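PDB 5EK5: IRMA from Escherichia coli CFT073, which is a secreted, virulence-associated protein with a fibronectin-like fold that probably acts as a mimic of interleukin receptors, although its exact function is unsettled. Local coordinates for residues R29-G34 with A71-D76; V57-E62 with L79-V84. All blocks are in the same frame, centred on the assembly; numbering follows the deposited sequence.

Interaction 1: R29-G34 with A71-D76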
ATOM      1  N   ARG B  29      -5.259   4.034  -5.652  1.00 46.67           N
ATOM      2  CA  ARG B  29      -4.399   3.568  -6.727  1.00 42.15           C
ATOM      3  C   ARG B  29      -4.850   2.194  -7.201  1.00 37.49           C
ATOM      4  O   ARG B  29      -5.027   1.274  -6.394  1.00 36.05           O
ATOM      5  CB  ARG B  29      -2.939   3.528  -6.298  1.00 43.65           C
ATOM      6  CG  ARG B  29      -2.003   3.093  -7.418  1.00 50.09           C
ATOM      7  CD  ARG B  29      -0.576   3.092  -6.942  1.00 57.11           C
ATOM      8  NE  ARG B  29      -0.133   4.441  -6.604  1.00 63.01           N
ATOM      9  CZ  ARG B  29       1.052   4.731  -6.069  1.00 63.50           C
ATOM     10  NH1 ARG B  29       1.922   3.767  -5.809  1.00 54.99           N
ATOM     11  NH2 ARG B  29       1.369   5.988  -5.798  1.00 69.76           N
ATOM     12  N   LEU B  30      -5.043   2.062  -8.508  1.00 39.15           N
ATOM     13  CA  LEU B  30      -5.403   0.777  -9.085  1.00 41.94           C
ATOM     14  C   LEU B  30      -4.209   0.270  -9.878  1.00 46.16           C
ATOM     15  O   LEU B  30      -3.567   1.028 -10.593  1.00 45.32           O
ATOM     16  CB  LEU B  30      -6.644   0.896  -9.977  1.00 44.47           C
ATOM     17  CG  LEU B  30      -8.028   0.959  -9.317  1.00 41.74           C
ATOM     18  CD1 LEU B  30      -8.193   2.245  -8.518  1.00 39.72           C
ATOM     19  CD2 LEU B  30      -9.143   0.830 -10.344  1.00 43.52           C
ATOM     20  N   ASP B  31      -3.918  -1.017  -9.741  1.00 44.92           N
ATOM     21  CA  ASP B  31      -2.710  -1.592 -10.317  1.00 48.18           C
ATOM     22  C   ASP B  31      -2.984  -2.976 -10.893  1.00 53.89           C
ATOM     23  O   ASP B  31      -3.532  -3.841 -10.215  1.00 53.36           O
ATOM     24  CB  ASP B  31      -1.615  -1.662  -9.250  1.00 51.74           C
ATOM     25  CG  ASP B  31      -0.250  -2.036  -9.813  1.00 61.07           C
ATOM     26  OD1 ASP B  31      -0.161  -2.489 -10.974  1.00 69.80           O
ATOM     27  OD2 ASP B  31       0.747  -1.877  -9.077  1.00 60.36           O
ATOM     28  N   ASN B  32      -2.613  -3.178 -12.153  1.00 65.23           N
ATOM     29  CA  ASN B  32      -2.808  -4.478 -12.786  1.00 71.72           C
ATOM     30  C   ASN B  32      -1.618  -5.431 -12.625  1.00 76.70           C
ATOM     31  O   ASN B  32      -1.534  -6.456 -13.303  1.00 81.35           O
ATOM     32  CB  ASN B  32      -3.162  -4.274 -14.264  1.00 75.36           C
ATOM     33  CG  ASN B  32      -1.954  -3.955 -15.130  1.00 75.35           C
ATOM     34  OD1 ASN B  32      -0.914  -3.501 -14.646  1.00 71.62           O
ATOM     35  ND2 ASN B  32      -2.100  -4.168 -16.430  1.00 76.41           N
ATOM     36  N   GLY B  33      -0.713  -5.085 -11.710  1.00 74.94           N
ATOM     37  CA  GLY B  33       0.405  -5.938 -11.341  1.00 73.98           C
ATOM     38  C   GLY B  33       1.397  -6.255 -12.445  1.00 77.49           C
ATOM     39  O   GLY B  33       2.280  -7.103 -12.281  1.00 79.81           O
ATOM     40  N   GLY B  34       1.274  -5.550 -13.561  1.00 79.17           N
ATOM     41  CA  GLY B  34       2.195  -5.710 -14.667  1.00 82.77           C
ATOM     42  C   GLY B  34       1.677  -6.691 -15.699  1.00 87.88           C
ATOM     43  O   GLY B  34       2.345  -6.955 -16.703  1.00 88.37           O
ATOM     44  N   ALA B  71       3.872   1.128 -18.425  1.00100.39           N
ATOM     45  CA  ALA B  71       4.111   2.344 -17.664  1.00 97.50           C
ATOM     46  C   ALA B  71       2.784   2.972 -17.395  1.00 88.50           C
ATOM     47  O   ALA B  71       2.689   4.058 -16.838  1.00 83.08           O
ATOM     48  CB  ALA B  71       5.080   3.322 -18.441  1.00 98.31           C
ATOM     49  N   THR B  72       1.759   2.248 -17.822  1.00 85.71           N
ATOM     50  CA  THR B  72       0.387   2.574 -17.499  1.00 81.51           C
ATOM     51  C   THR B  72      -0.240   1.462 -16.666  1.00 77.27           C
ATOM     52  O   THR B  72      -1.465   1.298 -16.671  1.00 74.99           O
ATOM     53  CB  THR B  72      -0.450   2.776 -18.783  1.00 82.32           C
ATOM     54  OG1 THR B  72      -0.438   1.564 -19.545  1.00 80.08           O
ATOM     55  CG2 THR B  72       0.125   3.917 -19.591  1.00 84.82           C
ATOM     56  N   ARG B  73       0.599   0.728 -15.937  1.00 75.60           N
ATOM     57  CA  ARG B  73       0.137  -0.362 -15.097  1.00 73.74           C
ATOM     58  C   ARG B  73      -0.733   0.129 -13.951  1.00 67.47           C
ATOM     59  O   ARG B  73      -1.649  -0.570 -13.544  1.00 65.61           O
ATOM     60  CB  ARG B  73       1.337  -1.188 -14.600  1.00 78.26           C
ATOM     61  CG  ARG B  73       2.391  -0.412 -13.799  1.00 79.10           C
ATOM     62  CD  ARG B  73       3.556  -1.332 -13.409  1.00 85.71           C
ATOM     63  NE  ARG B  73       3.093  -2.478 -12.624  1.00 84.83           N
ATOM     64  CZ  ARG B  73       3.135  -2.552 -11.297  1.00 82.66           C
ATOM     65  NH1 ARG B  73       3.620  -1.546 -10.585  1.00 83.12           N
ATOM     66  NH2 ARG B  73       2.693  -3.638 -10.679  1.00 79.78           N
ATOM     67  N   THR B  74      -0.459   1.330 -13.453  1.00 60.61           N
ATOM     68  CA  THR B  74      -1.295   1.921 -12.425  1.00 54.67           C
ATOM     69  C   THR B  74      -2.041   3.157 -12.920  1.00 55.88           C
ATOM     70  O   THR B  74      -1.627   3.810 -13.881  1.00 59.04           O
ATOM     71  CB  THR B  74      -0.459   2.317 -11.177  1.00 60.56           C
ATOM     72  OG1 THR B  74       0.295   3.500 -11.468  1.00 64.93           O
ATOM     73  CG2 THR B  74       0.498   1.194 -10.766  1.00 58.25           C
ATOM     74  N   THR B  75      -3.142   3.462 -12.237  1.00 50.23           N
ATOM     75  CA  THR B  75      -3.874   4.700 -12.433  1.00 51.33           C
ATOM     76  C   THR B  75      -4.498   5.111 -11.099  1.00 48.96           C
ATOM     77  O   THR B  75      -4.734   4.273 -10.224  1.00 46.07           O
ATOM     78  CB  THR B  75      -4.962   4.565 -13.513  1.00 51.61           C
ATOM     79  OG1 THR B  75      -5.476   5.862 -13.831  1.00 52.72           O
ATOM     80  CG2 THR B  75      -6.100   3.675 -13.041  1.00 49.29           C
ATOM     81  N   ASP B  76      -4.752   6.403 -10.941  1.00 49.93           N
ATOM     82  CA  ASP B  76      -5.286   6.923  -9.688  1.00 45.45           C
ATOM     83  C   ASP B  76      -6.707   7.458  -9.845  1.00 45.16           C
ATOM     84  O   ASP B  76      -7.007   8.181 -10.794  1.00 46.96           O
ATOM     85  CB  ASP B  76      -4.368   8.013  -9.143  1.00 46.94           C
ATOM     86  CG  ASP B  76      -3.022   7.469  -8.707  1.00 52.86           C
ATOM     87  OD1 ASP B  76      -2.974   6.329  -8.197  1.00 49.82           O
ATOM     88  OD2 ASP B  76      -2.009   8.174  -8.894  1.00 63.25           O
TER
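Arg29 and Asp76 face each other as a non-hydrogen-bonded antiparallel pair, their side chains running alongside one another in the same direction. CG anti to the backbone N (chi1 -178°) runs the arginine chain alongside Asp76, with Arg29 CG lying 3.5 Å from Asp76 OD1. The salt bridge itself is long, Arg29 NE to Asp76 OD1 at 3.8 Å, and although this oxygen lies at the guanidinium edge, neither atom gains a hydrogen bond. Next comes Leu30, hydrogen-bonded in both directions to Thr75: Leu30 N reaches Thr75 O at 2.8 Å almost linearly, and Thr75 N returns a bond to Leu30 O. The Leu30 side chain leaves on the opposite face from Arg29 and packs on Ile9, Ile11 and Phe66. This ladder joins strand 74-82, outermost in its sheet within the chain, to strand 23-31 of a beta-sandwich, at the end where the two strands give way to loops. Asp31 pairs with Thr74, whose CG2 touches Asp31 CG, while the Asp31 carboxylate stands over one face of the Arg73 guanidinium. The two planes are 75° apart, and the salt bridge runs from Asp31 OD2 to Arg73 NH2 at 3.1 Å. Arg73 of the second subunit lies close to this arginine, so the aspartate may temper a local excess of positive charge. Asn32 N then donates to Arg73 O at 3.1 Å, prolonging the backbone pairing by one residue. Two overlapping Asx turns shape the exit: Gly33 N meets Asp31 OD1 at 2.8 Å from above the carboxylate plane, and Gly34 N donates to Asn32 OD1 at 3.2 Å. Both glycines have positive phi, and Gly34 N sits at the edge of the Arg73 guanidinium.

Interaction 2: V57-E62 with L79-V84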
ATOM      1  N   VAL B  57     -22.423   6.876   3.558  1.00 40.92           N
ATOM      2  CA  VAL B  57     -22.887   7.274   2.235  1.00 42.67           C
ATOM      3  C   VAL B  57     -22.464   6.254   1.188  1.00 45.05           C
ATOM      4  O   VAL B  57     -21.557   5.451   1.417  1.00 43.94           O
ATOM      5  CB  VAL B  57     -22.339   8.659   1.818  1.00 40.96           C
ATOM      6  CG1 VAL B  57     -23.019   9.769   2.602  1.00 42.21           C
ATOM      7  CG2 VAL B  57     -20.830   8.714   1.997  1.00 36.38           C
ATOM      8  N   THR B  58     -23.132   6.281   0.041  1.00 45.83           N
ATOM      9  CA  THR B  58     -22.722   5.462  -1.089  1.00 46.95           C
ATOM     10  C   THR B  58     -22.383   6.374  -2.262  1.00 45.69           C
ATOM     11  O   THR B  58     -23.201   7.190  -2.688  1.00 41.37           O
ATOM     12  CB  THR B  58     -23.809   4.459  -1.494  1.00 49.78           C
ATOM     13  OG1 THR B  58     -24.038   3.549  -0.412  1.00 49.31           O
ATOM     14  CG2 THR B  58     -23.376   3.675  -2.717  1.00 51.62           C
ATOM     15  N   ARG B  59     -21.167   6.236  -2.778  1.00 46.21           N
ATOM     16  CA  ARG B  59     -20.672   7.134  -3.810  1.00 42.92           C
ATOM     17  C   ARG B  59     -20.020   6.357  -4.947  1.00 49.24           C
ATOM     18  O   ARG B  59     -19.634   5.198  -4.785  1.00 48.35           O
ATOM     19  CB  ARG B  59     -19.686   8.140  -3.215  1.00 39.91           C
ATOM     20  CG  ARG B  59     -20.288   9.071  -2.174  1.00 40.28           C
ATOM     21  CD  ARG B  59     -21.095  10.174  -2.832  1.00 47.49           C
ATOM     22  NE  ARG B  59     -21.711  11.070  -1.858  1.00 49.78           N
ATOM     23  CZ  ARG B  59     -22.945  10.928  -1.382  1.00 49.60           C
ATOM     24  NH1 ARG B  59     -23.704   9.916  -1.785  1.00 49.06           N
ATOM     25  NH2 ARG B  59     -23.422  11.797  -0.500  1.00 45.69           N
ATOM     26  N   LYS B  60     -19.912   6.999  -6.103  1.00 55.16           N
ATOM     27  CA  LYS B  60     -19.297   6.374  -7.264  1.00 51.52           C
ATOM     28  C   LYS B  60     -17.935   6.980  -7.575  1.00 47.98           C
ATOM     29  O   LYS B  60     -17.699   8.163  -7.344  1.00 45.98           O
ATOM     30  CB  LYS B  60     -20.217   6.487  -8.481  1.00 50.98           C
ATOM     31  CG  LYS B  60     -21.436   5.584  -8.399  1.00 52.26           C
ATOM     32  CD  LYS B  60     -22.284   5.663  -9.656  1.00 57.22           C
ATOM     33  CE  LYS B  60     -23.575   4.876  -9.493  1.00 60.66           C
ATOM     34  NZ  LYS B  60     -24.395   4.873 -10.736  1.00 69.16           N
ATOM     35  N   MET B  61     -17.044   6.149  -8.102  1.00 47.76           N
ATOM     36  CA  MET B  61     -15.693   6.569  -8.444  1.00 45.77           C
ATOM     37  C   MET B  61     -15.367   6.207  -9.894  1.00 50.05           C
ATOM     38  O   MET B  61     -15.645   5.093 -10.335  1.00 55.94           O
ATOM     39  CB  MET B  61     -14.693   5.927  -7.480  1.00 48.05           C
ATOM     40  CG  MET B  61     -13.248   6.319  -7.691  1.00 47.13           C
ATOM     41  SD  MET B  61     -12.188   5.649  -6.393  1.00 45.35           S
ATOM     42  CE  MET B  61     -12.228   3.897  -6.770  1.00 38.55           C
ATOM     43  N   GLU B  62     -14.788   7.153 -10.630  1.00 49.83           N
ATOM     44  CA  GLU B  62     -14.444   6.937 -12.035  1.00 57.84           C
ATOM     45  C   GLU B  62     -12.939   6.877 -12.266  1.00 57.58           C
ATOM     46  O   GLU B  62     -12.176   7.653 -11.688  1.00 54.08           O
ATOM     47  CB  GLU B  62     -15.048   8.048 -12.903  1.00 59.92           C
ATOM     48  CG  GLU B  62     -16.562   8.155 -12.807  1.00 64.69           C
ATOM     49  CD  GLU B  62     -17.275   7.189 -13.736  1.00 74.81           C
ATOM     50  OE1 GLU B  62     -16.834   6.027 -13.839  1.00 78.43           O
ATOM     51  OE2 GLU B  62     -18.285   7.588 -14.354  1.00 78.67           O
ATOM     52  N   LEU B  79     -12.361   9.523  -4.768  1.00 43.35           N
ATOM     53  CA  LEU B  79     -13.708   9.417  -4.231  1.00 44.29           C
ATOM     54  C   LEU B  79     -14.031  10.632  -3.367  1.00 49.16           C
ATOM     55  O   LEU B  79     -13.401  10.849  -2.330  1.00 51.44           O
ATOM     56  CB  LEU B  79     -13.856   8.126  -3.426  1.00 47.58           C
ATOM     57  CG  LEU B  79     -15.223   7.862  -2.804  1.00 51.64           C
ATOM     58  CD1 LEU B  79     -16.276   7.975  -3.879  1.00 56.11           C
ATOM     59  CD2 LEU B  79     -15.250   6.484  -2.183  1.00 51.27           C
ATOM     60  N   GLU B  80     -14.993  11.432  -3.814  1.00 51.56           N
ATOM     61  CA  GLU B  80     -15.386  12.648  -3.106  1.00 54.94           C
ATOM     62  C   GLU B  80     -16.641  12.511  -2.245  1.00 54.70           C
ATOM     63  O   GLU B  80     -17.652  11.964  -2.683  1.00 57.41           O
ATOM     64  CB  GLU B  80     -15.609  13.788  -4.101  1.00 57.42           C
ATOM     65  CG  GLU B  80     -14.364  14.265  -4.817  1.00 55.47           C
ATOM     66  CD  GLU B  80     -14.565  15.633  -5.442  1.00 65.44           C
ATOM     67  OE1 GLU B  80     -15.191  16.499  -4.792  1.00 67.32           O
ATOM     68  OE2 GLU B  80     -14.101  15.843  -6.580  1.00 73.79           O
ATOM     69  N   THR B  81     -16.557  13.012  -1.018  1.00 49.13           N
ATOM     70  CA  THR B  81     -17.712  13.097  -0.134  1.00 53.32           C
ATOM     71  C   THR B  81     -17.433  14.152   0.932  1.00 56.60           C
ATOM     72  O   THR B  81     -16.281  14.513   1.164  1.00 54.47           O
ATOM     73  CB  THR B  81     -18.040  11.753   0.538  1.00 59.11           C
ATOM     74  OG1 THR B  81     -19.311  11.842   1.197  1.00 65.22           O
ATOM     75  CG2 THR B  81     -16.968  11.387   1.552  1.00 58.56           C
ATOM     76  N   GLU B  82     -18.486  14.651   1.572  1.00 63.35           N
ATOM     77  CA  GLU B  82     -18.324  15.609   2.660  1.00 65.27           C
ATOM     78  C   GLU B  82     -17.480  15.035   3.796  1.00 62.15           C
ATOM     79  O   GLU B  82     -17.770  13.958   4.317  1.00 58.01           O
ATOM     80  CB  GLU B  82     -19.678  16.073   3.195  1.00 66.78           C
ATOM     81  CG  GLU B  82     -19.547  17.166   4.245  1.00 71.65           C
ATOM     82  CD  GLU B  82     -20.882  17.693   4.730  1.00 82.42           C
ATOM     83  OE1 GLU B  82     -21.929  17.160   4.307  1.00 86.89           O
ATOM     84  OE2 GLU B  82     -20.883  18.655   5.528  1.00 84.80           O
ATOM     85  N   CYS B  83     -16.433  15.764   4.168  1.00 56.15           N
ATOM     86  CA  CYS B  83     -15.408  15.266   5.079  1.00 60.01           C
ATOM     87  C   CYS B  83     -15.928  15.128   6.514  1.00 65.72           C
ATOM     88  O   CYS B  83     -15.188  14.738   7.416  1.00 69.03           O
ATOM     89  CB  CYS B  83     -14.188  16.190   5.045  1.00 61.89           C
ATOM     90  SG  CYS B  83     -12.705  15.545   5.852  1.00 95.69           S
ATOM     91  N   VAL B  84     -17.204  15.436   6.721  1.00 66.89           N
ATOM     92  CA  VAL B  84     -17.797  15.371   8.045  1.00 71.13           C
ATOM     93  C   VAL B  84     -18.052  13.957   8.534  1.00 71.51           C
ATOM     94  O   VAL B  84     -18.633  13.757   9.600  1.00 76.70           O
TER
HETATM   95  O   HOH W   1     -16.602  11.026  -6.294  1.00 55.29           O
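Leu79 sends its CD1 methyl against the base of Arg59, with CD1 3.5 Å from Arg59 CB. That reach follows from its first torsion: CG is anti to the backbone N (chi1 -179°), which swings the isobutyl group toward strand 55-63. Arg59 itself bends at chi2 and folds back along its own strand. Its guanidinium lies with one face over Val57, whose CB is 3.9 Å above the plane and over its centre, and its NH1 donates to Thr58 O at 2.9 Å, a bond bent to 139° that helps fix the group's rotation. The aliphatic part of the same chain is left to pass Glu80, with Arg59 CD 3.9 Å from Glu80 O. Thr81 crosses the arginine at about a right angle; its OG1 comes within 3.6 Å of Val57 CG2 and only approaches the guanidinium, without a hydrogen bond. Further along, Met61, extended as far as its sulfur, brings SD to 4.2 Å from Leu79 CB, and both side chains also touch Phe28 of strand 23-31. No direct hydrogen bond joins the two segments. A single water bridges them instead, donating to Lys60 O at 3.2 Å and accepting from Glu80 N. The axes of 57-62 and 79-82 come no closer than 6.8 Å and run at 149°, wider than neighbours in one sheet; each strand is outermost in a different sheet. Side-chain contact between such edge strands, continued inward through Leu48 and Phe28, is how the two sheets of a fibronectin-like beta-sandwich meet along one side.

Strand 74-82 serves both contacts: its start takes part in interaction 1 and its end in interaction 2, with only two residues separating 71-76 from 79-84. The centres of the two contacts are about 22 Å apart, on opposite sides of the chain's centre, and the two contacts touch nowhere else. They differ in kind, since interaction 1 is pairing within a sheet, with strand 23-31, whereas interaction 2 joins different sheets. Phe28, just before 29-34 on strand 23-31, carries that strand to interaction 2, while the Cys24-Cys83 disulfide ties strand 23-31 to the loop residue just after strand 74-82.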